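Local coordinates for TSSL (Francisella novicida, PDB 4ACK), which is probably an inner-membrane component of the type VI secretion system, the machine that exports virulence proteins, here as its cytoplasmic domain, at residues F4-I9 and L50-E55; Y33-I38 and Q90-D95; V57-V62 and G100-E105; G134-Y137 and Y141-S144. One frame throughout, in Å; residues are numbered along the deposited sequence.

Interaction 1 of 4, residues F4-I9 and L50-E55; sequences FKEIEI and LEKYSE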
loop_
_atom_site.group_PDB
_atom_site.type_symbol
_atom_site.label_atom_id
_atom_site.label_comp_id
_atom_site.label_asym_id
_atom_site.label_seq_id
_atom_site.Cartn_x
_atom_site.Cartn_y
_atom_site.Cartn_z
ATOM N N PHE A 4 -0.091 0.281 17.374
ATOM C CA PHE A 4 -0.011 1.731 17.124
ATOM C C PHE A 4 1.293 2.037 16.405
ATOM O O PHE A 4 1.354 2.813 15.467
ATOM C CB PHE A 4 -0.183 2.535 18.446
ATOM C CG PHE A 4 -0.036 4.048 18.301
ATOM C CD1 PHE A 4 1.221 4.653 18.407
ATOM C CD2 PHE A 4 -1.146 4.863 18.102
ATOM C CE1 PHE A 4 1.383 6.049 18.290
ATOM C CE2 PHE A 4 -0.988 6.287 17.976
ATOM C CZ PHE A 4 0.280 6.861 18.071
ATOM N N LYS A 5 2.340 1.359 16.793
ATOM C CA LYS A 5 3.617 1.653 16.228
ATOM C C LYS A 5 3.651 1.288 14.709
ATOM O O LYS A 5 4.314 1.955 13.899
ATOM C CB LYS A 5 4.606 0.848 17.038
ATOM C CG LYS A 5 5.999 0.785 16.582
ATOM C CD LYS A 5 6.682 -0.188 17.565
ATOM C CE LYS A 5 8.044 0.334 18.002
ATOM N NZ LYS A 5 8.537 -0.384 19.231
ATOM N N GLU A 6 2.940 0.218 14.346
ATOM C CA GLU A 6 2.874 -0.196 12.963
ATOM C C GLU A 6 2.095 0.827 12.168
ATOM O O GLU A 6 2.538 1.268 11.084
ATOM C CB GLU A 6 2.277 -1.603 12.858
ATOM C CG GLU A 6 3.239 -2.649 13.412
ATOM C CD GLU A 6 2.966 -3.037 14.896
ATOM O OE1 GLU A 6 2.593 -2.198 15.753
ATOM O OE2 GLU A 6 3.113 -4.231 15.204
ATOM N N ILE A 7 0.933 1.205 12.688
ATOM C CA ILE A 7 0.130 2.192 12.027
ATOM C C ILE A 7 0.973 3.441 11.694
ATOM O O ILE A 7 0.997 3.903 10.536
ATOM C CB ILE A 7 -1.143 2.555 12.797
ATOM C CG1 ILE A 7 -2.155 1.415 12.782
ATOM C CG2 ILE A 7 -1.807 3.754 12.168
ATOM C CD1 ILE A 7 -2.710 1.113 11.333
ATOM N N GLU A 8 1.721 3.950 12.679
ATOM C CA GLU A 8 2.540 5.146 12.469
ATOM C C GLU A 8 3.503 4.909 11.339
ATOM O O GLU A 8 3.744 5.773 10.528
ATOM C CB GLU A 8 3.347 5.529 13.750
ATOM C CG GLU A 8 2.571 6.358 14.814
ATOM C CD GLU A 8 3.511 6.883 15.968
ATOM O OE1 GLU A 8 4.540 6.221 16.286
ATOM O OE2 GLU A 8 3.205 7.964 16.543
ATOM N N ILE A 9 4.137 3.765 11.311
ATOM C CA ILE A 9 4.990 3.529 10.183
ATOM C C ILE A 9 4.212 3.606 8.811
ATOM O O ILE A 9 4.715 4.172 7.848
ATOM C CB ILE A 9 5.680 2.229 10.339
ATOM C CG1 ILE A 9 6.605 2.286 11.570
ATOM C CG2 ILE A 9 6.437 1.892 9.062
ATOM C CD1 ILE A 9 7.404 0.972 11.793
ATOM N N LEU A 50 5.729 -9.248 12.303
ATOM C CA LEU A 50 5.989 -10.675 12.339
ATOM C C LEU A 50 6.272 -11.189 13.789
ATOM O O LEU A 50 6.436 -12.405 13.992
ATOM C CB LEU A 50 7.153 -11.061 11.402
ATOM C CG LEU A 50 6.876 -11.033 9.879
ATOM C CD1 LEU A 50 8.193 -10.975 9.020
ATOM C CD2 LEU A 50 5.953 -12.174 9.446
ATOM N N GLU A 51 6.312 -10.264 14.771
ATOM C CA GLU A 51 6.480 -10.682 16.161
ATOM C C GLU A 51 5.123 -11.224 16.603
ATOM O O GLU A 51 5.067 -12.163 17.385
ATOM C CB GLU A 51 7.058 -9.542 17.020
ATOM C CG GLU A 51 7.290 -9.767 18.573
ATOM C CD GLU A 51 7.595 -11.229 19.069
ATOM O OE1 GLU A 51 8.670 -11.795 18.735
ATOM O OE2 GLU A 51 6.775 -11.780 19.864
ATOM N N LYS A 52 4.046 -10.716 16.008
ATOM C CA LYS A 52 2.695 -11.057 16.420
ATOM C C LYS A 52 1.883 -11.908 15.445
ATOM O O LYS A 52 0.998 -12.643 15.861
ATOM C CB LYS A 52 1.866 -9.767 16.668
ATOM C CG LYS A 52 2.381 -8.898 17.809
ATOM C CD LYS A 52 1.643 -7.531 17.808
ATOM C CE LYS A 52 2.519 -6.463 17.213
ATOM N NZ LYS A 52 1.975 -5.118 17.488
ATOM N N TYR A 53 2.150 -11.784 14.154
ATOM C CA TYR A 53 1.175 -12.218 13.108
ATOM C C TYR A 53 1.796 -13.259 12.225
ATOM O O TYR A 53 3.026 -13.306 12.104
ATOM C CB TYR A 53 0.699 -11.012 12.277
ATOM C CG TYR A 53 -0.113 -10.055 13.104
ATOM C CD1 TYR A 53 -1.212 -10.515 13.862
ATOM C CD2 TYR A 53 0.224 -8.676 13.177
ATOM C CE1 TYR A 53 -1.944 -9.639 14.677
ATOM C CE2 TYR A 53 -0.545 -7.783 13.950
ATOM C CZ TYR A 53 -1.600 -8.264 14.690
ATOM O OH TYR A 53 -2.343 -7.386 15.468
ATOM N N SER A 54 0.973 -14.087 11.599
ATOM C CA SER A 54 1.528 -15.047 10.621
ATOM C C SER A 54 2.087 -14.278 9.409
ATOM O O SER A 54 1.804 -13.098 9.195
ATOM C CB SER A 54 0.446 -15.991 10.100
ATOM O OG SER A 54 -0.643 -15.250 9.569
ATOM N N GLU A 55 2.842 -14.987 8.589
ATOM C CA GLU A 55 3.373 -14.444 7.368
ATOM C C GLU A 55 2.298 -13.945 6.454
ATOM O O GLU A 55 2.485 -12.903 5.796
ATOM C CB GLU A 55 4.174 -15.519 6.605
ATOM C CG GLU A 55 5.456 -15.985 7.356
ATOM C CD GLU A 55 6.678 -15.899 6.464
ATOM O OE1 GLU A 55 6.684 -15.012 5.557
ATOM O OE2 GLU A 55 7.616 -16.708 6.667
HETATM O O HOH W 1 3.365 -2.505 18.138
#

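Interaction 2 of 4, residues Y33-I38 and Q90-D95; sequences YHRNNI and QLEYYD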
loop_
_atom_site.group_PDB
_atom_site.type_symbol
_atom_site.label_atom_id
_atom_site.label_comp_id
_atom_site.label_asym_id
_atom_site.label_seq_id
_atom_site.Cartn_x
_atom_site.Cartn_y
_atom_site.Cartn_z
ATOM N N TYR A 33 16.659 8.592 -2.402
ATOM C CA TYR A 33 16.859 8.719 -0.974
ATOM C C TYR A 33 15.555 8.400 -0.244
ATOM O O TYR A 33 15.582 7.716 0.757
ATOM C CB TYR A 33 17.397 10.094 -0.597
ATOM C CG TYR A 33 17.009 10.539 0.792
ATOM C CD1 TYR A 33 17.801 10.205 1.888
ATOM C CD2 TYR A 33 15.852 11.307 1.008
ATOM C CE1 TYR A 33 17.451 10.606 3.176
ATOM C CE2 TYR A 33 15.496 11.712 2.293
ATOM C CZ TYR A 33 16.321 11.357 3.363
ATOM O OH TYR A 33 16.017 11.727 4.633
ATOM N N HIS A 34 14.440 8.887 -0.761
ATOM C CA HIS A 34 13.143 8.640 -0.180
ATOM C C HIS A 34 12.637 7.190 -0.298
ATOM O O HIS A 34 12.066 6.635 0.633
ATOM C CB HIS A 34 12.167 9.546 -0.845
ATOM C CG HIS A 34 12.180 10.930 -0.292
ATOM N ND1 HIS A 34 12.534 12.037 -1.048
ATOM C CD2 HIS A 34 11.846 11.396 0.938
ATOM C CE1 HIS A 34 12.412 13.121 -0.298
ATOM N NE2 HIS A 34 12.002 12.762 0.910
ATOM N N ARG A 35 12.846 6.605 -1.463
ATOM C CA ARG A 35 12.715 5.188 -1.648
ATOM C C ARG A 35 13.517 4.400 -0.610
ATOM O O ARG A 35 12.984 3.425 -0.052
ATOM C CB ARG A 35 13.138 4.831 -3.071
ATOM C CG ARG A 35 13.145 3.373 -3.423
ATOM C CD ARG A 35 13.791 3.117 -4.780
ATOM N NE ARG A 35 13.867 1.680 -4.974
ATOM C CZ ARG A 35 12.859 0.943 -5.400
ATOM N NH1 ARG A 35 11.718 1.537 -5.723
ATOM N NH2 ARG A 35 13.003 -0.373 -5.510
ATOM N N ASN A 36 14.775 4.792 -0.360
ATOM C CA ASN A 36 15.630 4.160 0.681
ATOM C C ASN A 36 15.024 4.243 2.092
ATOM O O ASN A 36 15.098 3.277 2.870
ATOM C CB ASN A 36 17.039 4.777 0.687
ATOM C CG ASN A 36 18.021 4.063 1.643
ATOM O OD1 ASN A 36 18.333 2.891 1.471
ATOM N ND2 ASN A 36 18.541 4.805 2.629
ATOM N N ASN A 37 14.443 5.394 2.412
ATOM C CA ASN A 37 13.735 5.588 3.649
ATOM C C ASN A 37 12.530 4.641 3.747
ATOM O O ASN A 37 12.369 3.927 4.732
ATOM C CB ASN A 37 13.227 7.007 3.764
ATOM C CG ASN A 37 14.132 7.874 4.633
ATOM O OD1 ASN A 37 15.374 7.884 4.480
ATOM N ND2 ASN A 37 13.510 8.622 5.548
ATOM N N ILE A 38 11.715 4.638 2.689
ATOM C CA ILE A 38 10.602 3.715 2.574
ATOM C C ILE A 38 11.035 2.268 2.850
ATOM O O ILE A 38 10.454 1.606 3.689
ATOM C CB ILE A 38 9.836 3.916 1.259
ATOM C CG1 ILE A 38 8.889 5.145 1.451
ATOM C CG2 ILE A 38 9.067 2.613 0.891
ATOM C CD1 ILE A 38 8.274 5.729 0.181
ATOM N N GLN A 90 6.675 -3.797 -4.647
ATOM C CA GLN A 90 5.833 -4.966 -4.419
ATOM C C GLN A 90 6.567 -6.208 -4.986
ATOM O O GLN A 90 6.410 -7.338 -4.481
ATOM C CB GLN A 90 4.429 -4.761 -5.024
ATOM C CG GLN A 90 4.389 -4.952 -6.530
ATOM C CD GLN A 90 3.111 -4.457 -7.104
ATOM O OE1 GLN A 90 2.290 -5.251 -7.566
ATOM N NE2 GLN A 90 2.893 -3.126 -7.038
ATOM N N LEU A 91 7.373 -5.974 -6.025
ATOM C CA LEU A 91 8.148 -7.041 -6.654
ATOM C C LEU A 91 9.400 -7.445 -5.829
ATOM O O LEU A 91 9.690 -8.630 -5.666
ATOM C CB LEU A 91 8.562 -6.630 -8.074
ATOM C CG LEU A 91 9.184 -7.680 -8.999
ATOM C CD1 LEU A 91 8.377 -8.986 -9.112
ATOM C CD2 LEU A 91 9.371 -7.067 -10.408
ATOM N N GLU A 92 10.154 -6.452 -5.341
ATOM C CA GLU A 92 11.329 -6.703 -4.494
ATOM C C GLU A 92 10.945 -7.527 -3.237
ATOM O O GLU A 92 11.654 -8.441 -2.842
ATOM C CB GLU A 92 11.910 -5.361 -4.071
ATOM C CG GLU A 92 13.330 -5.405 -3.605
ATOM C CD GLU A 92 13.757 -4.104 -2.943
ATOM O OE1 GLU A 92 13.575 -3.023 -3.560
ATOM O OE2 GLU A 92 14.286 -4.173 -1.797
ATOM N N TYR A 93 9.806 -7.208 -2.637
ATOM C CA TYR A 93 9.423 -7.755 -1.343
ATOM C C TYR A 93 8.566 -9.013 -1.359
ATOM O O TYR A 93 8.619 -9.791 -0.400
ATOM C CB TYR A 93 8.705 -6.689 -0.547
ATOM C CG TYR A 93 9.675 -5.721 0.025
ATOM C CD1 TYR A 93 10.431 -6.052 1.158
ATOM C CD2 TYR A 93 9.892 -4.494 -0.582
ATOM C CE1 TYR A 93 11.353 -5.159 1.680
ATOM C CE2 TYR A 93 10.807 -3.595 -0.058
ATOM C CZ TYR A 93 11.536 -3.937 1.059
ATOM O OH TYR A 93 12.439 -3.039 1.569
ATOM N N TYR A 94 7.782 -9.188 -2.436
ATOM C CA TYR A 94 6.726 -10.177 -2.466
ATOM C C TYR A 94 6.657 -10.928 -3.790
ATOM O O TYR A 94 5.750 -11.727 -4.044
ATOM C CB TYR A 94 5.389 -9.521 -2.119
ATOM C CG TYR A 94 5.275 -9.332 -0.633
ATOM C CD1 TYR A 94 5.274 -10.447 0.243
ATOM C CD2 TYR A 94 5.251 -8.054 -0.085
ATOM C CE1 TYR A 94 5.214 -10.276 1.633
ATOM C CE2 TYR A 94 5.189 -7.863 1.278
ATOM C CZ TYR A 94 5.165 -8.972 2.138
ATOM O OH TYR A 94 5.106 -8.744 3.494
ATOM N N ASP A 95 7.627 -10.621 -4.628
ATOM C CA ASP A 95 7.890 -11.356 -5.834
ATOM C C ASP A 95 6.712 -11.403 -6.776
ATOM O O ASP A 95 6.514 -12.399 -7.459
ATOM C CB ASP A 95 8.350 -12.785 -5.507
ATOM C CG ASP A 95 9.476 -13.238 -6.428
ATOM O OD1 ASP A 95 10.611 -12.725 -6.226
ATOM O OD2 ASP A 95 9.221 -14.048 -7.367
#

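Interaction 3 of 4, residues V57-V62 and G100-E105; sequences VCKYIV and GEYVFE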
loop_
_atom_site.group_PDB
_atom_site.type_symbol
_atom_site.label_atom_id
_atom_site.label_comp_id
_atom_site.label_asym_id
_atom_site.label_seq_id
_atom_site.Cartn_x
_atom_site.Cartn_y
_atom_site.Cartn_z
ATOM N N VAL A 57 -0.812 -12.849 7.189
ATOM C CA VAL A 57 -1.362 -11.591 7.763
ATOM C C VAL A 57 -0.369 -10.414 7.569
ATOM O O VAL A 57 -0.765 -9.328 7.150
ATOM C CB VAL A 57 -1.806 -11.764 9.245
ATOM C CG1 VAL A 57 -2.090 -10.432 9.883
ATOM C CG2 VAL A 57 -3.048 -12.704 9.309
ATOM N N CYS A 58 0.907 -10.631 7.821
ATOM C CA CYS A 58 1.891 -9.592 7.604
ATOM C C CYS A 58 1.864 -9.156 6.131
ATOM O O CYS A 58 1.793 -7.963 5.834
ATOM C CB CYS A 58 3.270 -10.074 8.001
ATOM S SG CYS A 58 3.418 -10.374 9.809
ATOM N N LYS A 59 1.894 -10.130 5.222
ATOM C CA LYS A 59 1.701 -9.803 3.789
ATOM C C LYS A 59 0.405 -9.046 3.491
ATOM O O LYS A 59 0.406 -8.113 2.699
ATOM C CB LYS A 59 1.815 -11.054 2.913
ATOM C CG LYS A 59 1.370 -10.836 1.423
ATOM C CD LYS A 59 1.661 -12.116 0.599
ATOM C CE LYS A 59 0.486 -13.133 0.858
ATOM N NZ LYS A 59 0.528 -14.197 -0.108
ATOM N N TYR A 60 -0.703 -9.409 4.114
ATOM C CA TYR A 60 -1.917 -8.709 3.816
ATOM C C TYR A 60 -1.880 -7.227 4.218
ATOM O O TYR A 60 -2.695 -6.411 3.778
ATOM C CB TYR A 60 -3.098 -9.384 4.485
ATOM C CG TYR A 60 -3.584 -10.657 3.807
ATOM C CD1 TYR A 60 -2.871 -11.246 2.732
ATOM C CD2 TYR A 60 -4.719 -11.294 4.281
ATOM C CE1 TYR A 60 -3.328 -12.381 2.121
ATOM C CE2 TYR A 60 -5.197 -12.454 3.678
ATOM C CZ TYR A 60 -4.508 -12.981 2.607
ATOM O OH TYR A 60 -5.032 -14.111 2.027
ATOM N N ILE A 61 -0.991 -6.886 5.134
ATOM C CA ILE A 61 -0.947 -5.541 5.642
ATOM C C ILE A 61 0.112 -4.815 4.813
ATOM O O ILE A 61 -0.149 -3.739 4.373
ATOM C CB ILE A 61 -0.530 -5.545 7.131
ATOM C CG1 ILE A 61 -1.668 -6.071 7.980
ATOM C CG2 ILE A 61 -0.062 -4.123 7.614
ATOM C CD1 ILE A 61 -1.124 -6.630 9.324
ATOM N N VAL A 62 1.276 -5.428 4.579
ATOM C CA VAL A 62 2.360 -4.729 3.922
ATOM C C VAL A 62 2.256 -4.737 2.348
ATOM O O VAL A 62 2.655 -3.791 1.706
ATOM C CB VAL A 62 3.714 -5.328 4.355
ATOM C CG1 VAL A 62 4.967 -4.758 3.536
ATOM C CG2 VAL A 62 3.876 -5.142 5.891
ATOM N N GLY A 100 -2.406 -4.119 -8.568
ATOM C CA GLY A 100 -3.712 -3.526 -8.870
ATOM C C GLY A 100 -4.921 -4.495 -8.796
ATOM O O GLY A 100 -6.094 -4.094 -8.509
ATOM N N GLU A 101 -4.645 -5.753 -9.076
ATOM C CA GLU A 101 -5.592 -6.879 -8.804
ATOM C C GLU A 101 -5.444 -7.532 -7.424
ATOM O O GLU A 101 -6.426 -7.791 -6.759
ATOM C CB GLU A 101 -5.391 -7.984 -9.883
ATOM C CG GLU A 101 -5.977 -7.438 -11.210
ATOM C CD GLU A 101 -5.847 -8.330 -12.429
ATOM O OE1 GLU A 101 -5.087 -9.333 -12.387
ATOM O OE2 GLU A 101 -6.535 -7.982 -13.438
ATOM N N TYR A 102 -4.221 -7.844 -7.029
ATOM C CA TYR A 102 -4.020 -8.669 -5.849
ATOM C C TYR A 102 -4.493 -7.957 -4.541
ATOM O O TYR A 102 -5.042 -8.579 -3.607
ATOM C CB TYR A 102 -2.560 -9.168 -5.783
ATOM C CG TYR A 102 -2.355 -10.192 -4.679
ATOM C CD1 TYR A 102 -3.205 -11.285 -4.546
ATOM C CD2 TYR A 102 -1.340 -10.020 -3.714
ATOM C CE1 TYR A 102 -2.999 -12.230 -3.484
ATOM C CE2 TYR A 102 -1.143 -10.913 -2.687
ATOM C CZ TYR A 102 -1.974 -12.019 -2.571
ATOM O OH TYR A 102 -1.742 -12.916 -1.543
ATOM N N VAL A 103 -4.371 -6.636 -4.493
ATOM C CA VAL A 103 -4.949 -5.892 -3.326
ATOM C C VAL A 103 -6.426 -6.198 -3.167
ATOM O O VAL A 103 -6.932 -6.311 -2.042
ATOM C CB VAL A 103 -4.722 -4.370 -3.478
ATOM C CG1 VAL A 103 -5.646 -3.529 -2.560
ATOM C CG2 VAL A 103 -3.249 -4.031 -3.380
ATOM N N PHE A 104 -7.174 -6.284 -4.269
ATOM C CA PHE A 104 -8.616 -6.561 -4.103
ATOM C C PHE A 104 -8.886 -8.027 -3.844
ATOM O O PHE A 104 -9.865 -8.384 -3.160
ATOM C CB PHE A 104 -9.468 -5.986 -5.254
ATOM C CG PHE A 104 -9.336 -4.494 -5.354
ATOM C CD1 PHE A 104 -10.063 -3.669 -4.513
ATOM C CD2 PHE A 104 -8.420 -3.927 -6.255
ATOM C CE1 PHE A 104 -9.918 -2.267 -4.561
ATOM C CE2 PHE A 104 -8.274 -2.567 -6.336
ATOM C CZ PHE A 104 -9.037 -1.717 -5.480
ATOM N N GLU A 105 -7.949 -8.861 -4.256
ATOM C CA GLU A 105 -7.974 -10.238 -3.776
ATOM C C GLU A 105 -7.744 -10.328 -2.257
ATOM O O GLU A 105 -8.496 -11.006 -1.556
ATOM C CB GLU A 105 -6.947 -11.122 -4.468
ATOM C CG GLU A 105 -7.268 -12.602 -4.174
ATOM C CD GLU A 105 -6.249 -13.538 -4.813
ATOM O OE1 GLU A 105 -5.804 -13.228 -5.917
ATOM O OE2 GLU A 105 -5.884 -14.557 -4.207
#

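Interaction 4 of 4, residues G134-Y137 and Y141-S144; sequences GKYY and YNHS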
loop_
_atom_site.group_PDB
_atom_site.type_symbol
_atom_site.label_atom_id
_atom_site.label_comp_id
_atom_site.label_asym_id
_atom_site.label_seq_id
_atom_site.Cartn_x
_atom_site.Cartn_y
_atom_site.Cartn_z
ATOM N N GLY A 134 -5.948 0.804 -8.272
ATOM C CA GLY A 134 -5.523 -0.474 -8.781
ATOM C C GLY A 134 -6.198 -0.727 -10.108
ATOM O O GLY A 134 -6.141 0.125 -10.988
ATOM N N LYS A 135 -6.894 -1.855 -10.225
ATOM C CA LYS A 135 -7.444 -2.343 -11.536
ATOM C C LYS A 135 -8.560 -1.432 -11.952
ATOM O O LYS A 135 -9.014 -1.432 -13.104
ATOM C CB LYS A 135 -7.925 -3.813 -11.413
ATOM C CG LYS A 135 -9.103 -3.974 -10.447
ATOM C CD LYS A 135 -9.188 -5.444 -10.046
ATOM C CE LYS A 135 -10.616 -5.941 -10.025
ATOM N NZ LYS A 135 -10.763 -7.240 -9.204
ATOM N N TYR A 136 -9.012 -0.603 -11.016
ATOM C CA TYR A 136 -10.124 0.266 -11.353
ATOM C C TYR A 136 -9.683 1.621 -11.942
ATOM O O TYR A 136 -10.510 2.449 -12.108
ATOM C CB TYR A 136 -11.043 0.482 -10.156
ATOM C CG TYR A 136 -11.648 -0.794 -9.659
ATOM C CD1 TYR A 136 -12.646 -1.473 -10.397
ATOM C CD2 TYR A 136 -11.172 -1.386 -8.467
ATOM C CE1 TYR A 136 -13.157 -2.712 -9.925
ATOM C CE2 TYR A 136 -11.715 -2.570 -7.968
ATOM C CZ TYR A 136 -12.712 -3.223 -8.683
ATOM O OH TYR A 136 -13.210 -4.425 -8.165
ATOM N N TYR A 137 -8.392 1.828 -12.199
ATOM C CA TYR A 137 -7.852 3.117 -12.649
ATOM C C TYR A 137 -8.652 3.765 -13.790
ATOM O O TYR A 137 -8.834 4.978 -13.797
ATOM C CB TYR A 137 -6.364 2.968 -13.082
ATOM C CG TYR A 137 -6.142 2.057 -14.298
ATOM C CD1 TYR A 137 -6.206 0.651 -14.177
ATOM C CD2 TYR A 137 -5.866 2.609 -15.595
ATOM C CE1 TYR A 137 -6.037 -0.191 -15.298
ATOM C CE2 TYR A 137 -5.680 1.762 -16.737
ATOM C CZ TYR A 137 -5.788 0.370 -16.564
ATOM O OH TYR A 137 -5.620 -0.480 -17.634
ATOM N N TYR A 141 -15.845 5.010 -11.184
ATOM C CA TYR A 141 -17.286 4.908 -10.902
ATOM C C TYR A 141 -17.738 3.428 -10.717
ATOM O O TYR A 141 -18.890 3.164 -10.382
ATOM C CB TYR A 141 -18.107 5.552 -11.985
ATOM C CG TYR A 141 -17.894 7.050 -12.173
ATOM C CD1 TYR A 141 -17.367 7.854 -11.152
ATOM C CD2 TYR A 141 -18.219 7.661 -13.395
ATOM C CE1 TYR A 141 -17.135 9.236 -11.367
ATOM C CE2 TYR A 141 -18.042 9.005 -13.601
ATOM C CZ TYR A 141 -17.488 9.788 -12.597
ATOM O OH TYR A 141 -17.328 11.130 -12.856
ATOM N N ASN A 142 -16.847 2.483 -11.005
ATOM C CA ASN A 142 -17.166 1.037 -10.997
ATOM C C ASN A 142 -17.904 0.601 -9.696
ATOM O O ASN A 142 -17.435 0.892 -8.566
ATOM C CB ASN A 142 -15.874 0.221 -11.144
ATOM C CG ASN A 142 -16.122 -1.272 -11.029
ATOM O OD1 ASN A 142 -16.393 -1.796 -9.928
ATOM N ND2 ASN A 142 -16.003 -1.987 -12.163
ATOM N N HIS A 143 -19.027 -0.091 -9.833
ATOM C CA HIS A 143 -19.808 -0.435 -8.621
ATOM C C HIS A 143 -19.099 -1.319 -7.607
ATOM O O HIS A 143 -19.266 -1.088 -6.441
ATOM C CB HIS A 143 -21.227 -1.000 -8.951
ATOM C CG HIS A 143 -22.116 0.026 -9.598
ATOM N ND1 HIS A 143 -23.491 -0.082 -9.649
ATOM C CD2 HIS A 143 -21.803 1.214 -10.186
ATOM C CE1 HIS A 143 -23.984 1.002 -10.243
ATOM N NE2 HIS A 143 -22.979 1.816 -10.554
ATOM N N SER A 144 -18.362 -2.337 -8.052
ATOM C CA SER A 144 -17.555 -3.160 -7.140
ATOM C C SER A 144 -16.491 -2.328 -6.417
ATOM O O SER A 144 -16.271 -2.532 -5.238
ATOM C CB SER A 144 -16.937 -4.332 -7.861
ATOM O OG SER A 144 -17.991 -5.196 -8.284
#

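Interaction 1 of 4, residues F4-I9 and L50-E55
Lys52 reaches across from the last, weakly bonded turn of helix 30-52 to Glu6 near the start of helix 4-20, and the end of its chain, CE and NZ, makes the contact. From CB, which lies over the centre of the neighbouring Tyr53 ring, 3.9 Å above its plane, the chain runs out through CG and CD without touching the 4-9 segment. A bend at chi3 (-102°) then turns its end to the glutamate. Lys52 CE comes within 3.1 Å of Glu6 OE2. Lys52 NZ closes a salt bridge to Glu6 OE2 at 2.7 Å, using the syn lone pair, which faces toward OE1. Glu6 comes to meet it, its own chain bent at chi2 (96°). The second oxygen is tied in through a water, which donates to Glu6 OE1 at 2.5 Å and accepts from Lys52 NZ at 3.0 Å, so that ammonium, carboxylate and water close a small ring. Lys52 NZ has a second anionic partner in Asp3 OD1, while Asp3 OD2 bonds to Tyr53 OH. The Glu6 side chain also touches Leu45 and Leu49 of helix 30-52 and Ile119 of helix 118-129. One lysine thus answers two carboxylates, and its charge would probably stabilise the ionised form of the buried Glu6, tying the chain's N-terminal turn to the far end of helix 30-52.

Interaction 2 of 4, residues Y33-I38 and Q90-D95
Glu92 OE1 stands 3.3 Å from Arg35 NH2, a rather long salt bridge on the protein surface and one of the polar links between helix 30-52 and the short helix 89-94. The two side chains approach aslant: the carboxylate and guanidinium planes are 48° apart, a single oxygen faces a single nitrogen, and the paired, coplanar arrangement of a two-pronged bridge is not formed. Both chains are stretched to span backbones whose nearest CA atoms, those of Arg35 and Glu92, are 12.3 Å apart. In Arg35, CG lies opposite the backbone N (chi1 176°) and the chain stays extended as far as NE; Glu92 is likewise straight beyond CG. The fold here is all helical, and the short helix 89-94 lies against the side of helix 30-52; next in sequence to Glu92, the Tyr93 ring packs on Arg39, Ile42 and Gln46. Each charged group has a further partner. Glu92 OE2 forms a salt bridge with Arg39 NH2, one turn along from Arg35, so the carboxylate is shared between two arginines of the same helix. The Arg35 guanidinium donates through NH1 to the carbonyl oxygen of Ser87 and makes a cation-pi contact with Trp86, which ties it to the residues leading into helix 89-94.

Interaction 3 of 4, residues V57-V62 and G100-E105
Tyr102 points its phenol end at helix 55-79, where Lys59 and Tyr60 each meet it at about a right angle. The Lys59 chain runs across the end of the ring: Lys59 CE lies 3.3 Å from Tyr102 OH, and Lys59 NZ donates a hydrogen bond of 3.0 Å to that oxygen. The ammonium group approaches at the edge of the ring, near its plane, and so is not placed for a cation-pi contact with this tyrosine. A turn at chi3 (81°) in an otherwise extended lysine chain swings NZ to the hydroxyl. On the other helix, CG of Tyr102 is trans to its backbone N (chi1 -172°), and the ring spans much of the gap between backbones that come closest at Tyr60 and Val103, 8.3 Å between CA atoms. This is a buried helix-helix interface in an all-helical bundle, with Val103 of helix 99-112 packed on Phe63, Pro64 and Ala67 of helix 55-79. Tyr60 presents its ring edge to the same hydroxyl, its CE1 4.0 Å from Tyr102 OH, while its own OH bonds to Asn109 ND2 further along helix 99-112. Phe63 meets the Tyr102 ring edge-to-face, and Arg96 adds a cation-pi contact.

Interaction 4 of 4, residues G134-Y137 and Y141-S144
Van der Waals contact joins Tyr136 to Asn142 and Ser144. The amide of Asn142 meets the CD1-CE1 side of the ring obliquely, its plane tilted 48° from that of the phenol; Asn142 CG sits 3.5 Å from Tyr136 CD1, and Asn142 OD1 is 3.4 Å from Tyr136 CE1. Further out along the ring, Tyr136 OH comes within 3.7 Å of Ser144 CB. Aromatic contacts and local packing hold the tyrosine: Lys135 CG lies over the centre of one face, Phe104 of helix 99-112 meets the ring edge-to-face, and Phe145 packs against it with the planes inclined by about 30°. The polar part belongs to Asn142, whose OD1 accepts from the backbone N of Phe145. The trans chi1 (175°) of Asn142 lets the residue cap the helix and lay its amide beside the tyrosine. The arrangement is an asparagine N-cap at the start of helix 143-153, packed beside a short 3-10 turn around Lys135 and Tyr136 in the preceding loop.

In the fold
Helix 30-52 serves both interaction 1, at its C-terminal end, and interaction 2, nearer its start; their centres are about 17 Å apart. Interaction 3 lies deeper, its centre about 8 Å from the centre of the chain, and touches both. Leu50 and Tyr53 of interaction 1 pack on Cys58, and Tyr94 of interaction 2 sets its OH 3.6 Å from Lys59 CA. Interaction 4 also touches interaction 3, where Gly100 O and Lys135 N, 2.9 Å apart, probably form a hydrogen bond. Interactions 1 and 4 lie on opposite sides of the chain's centre, with about 29 Å between their centres.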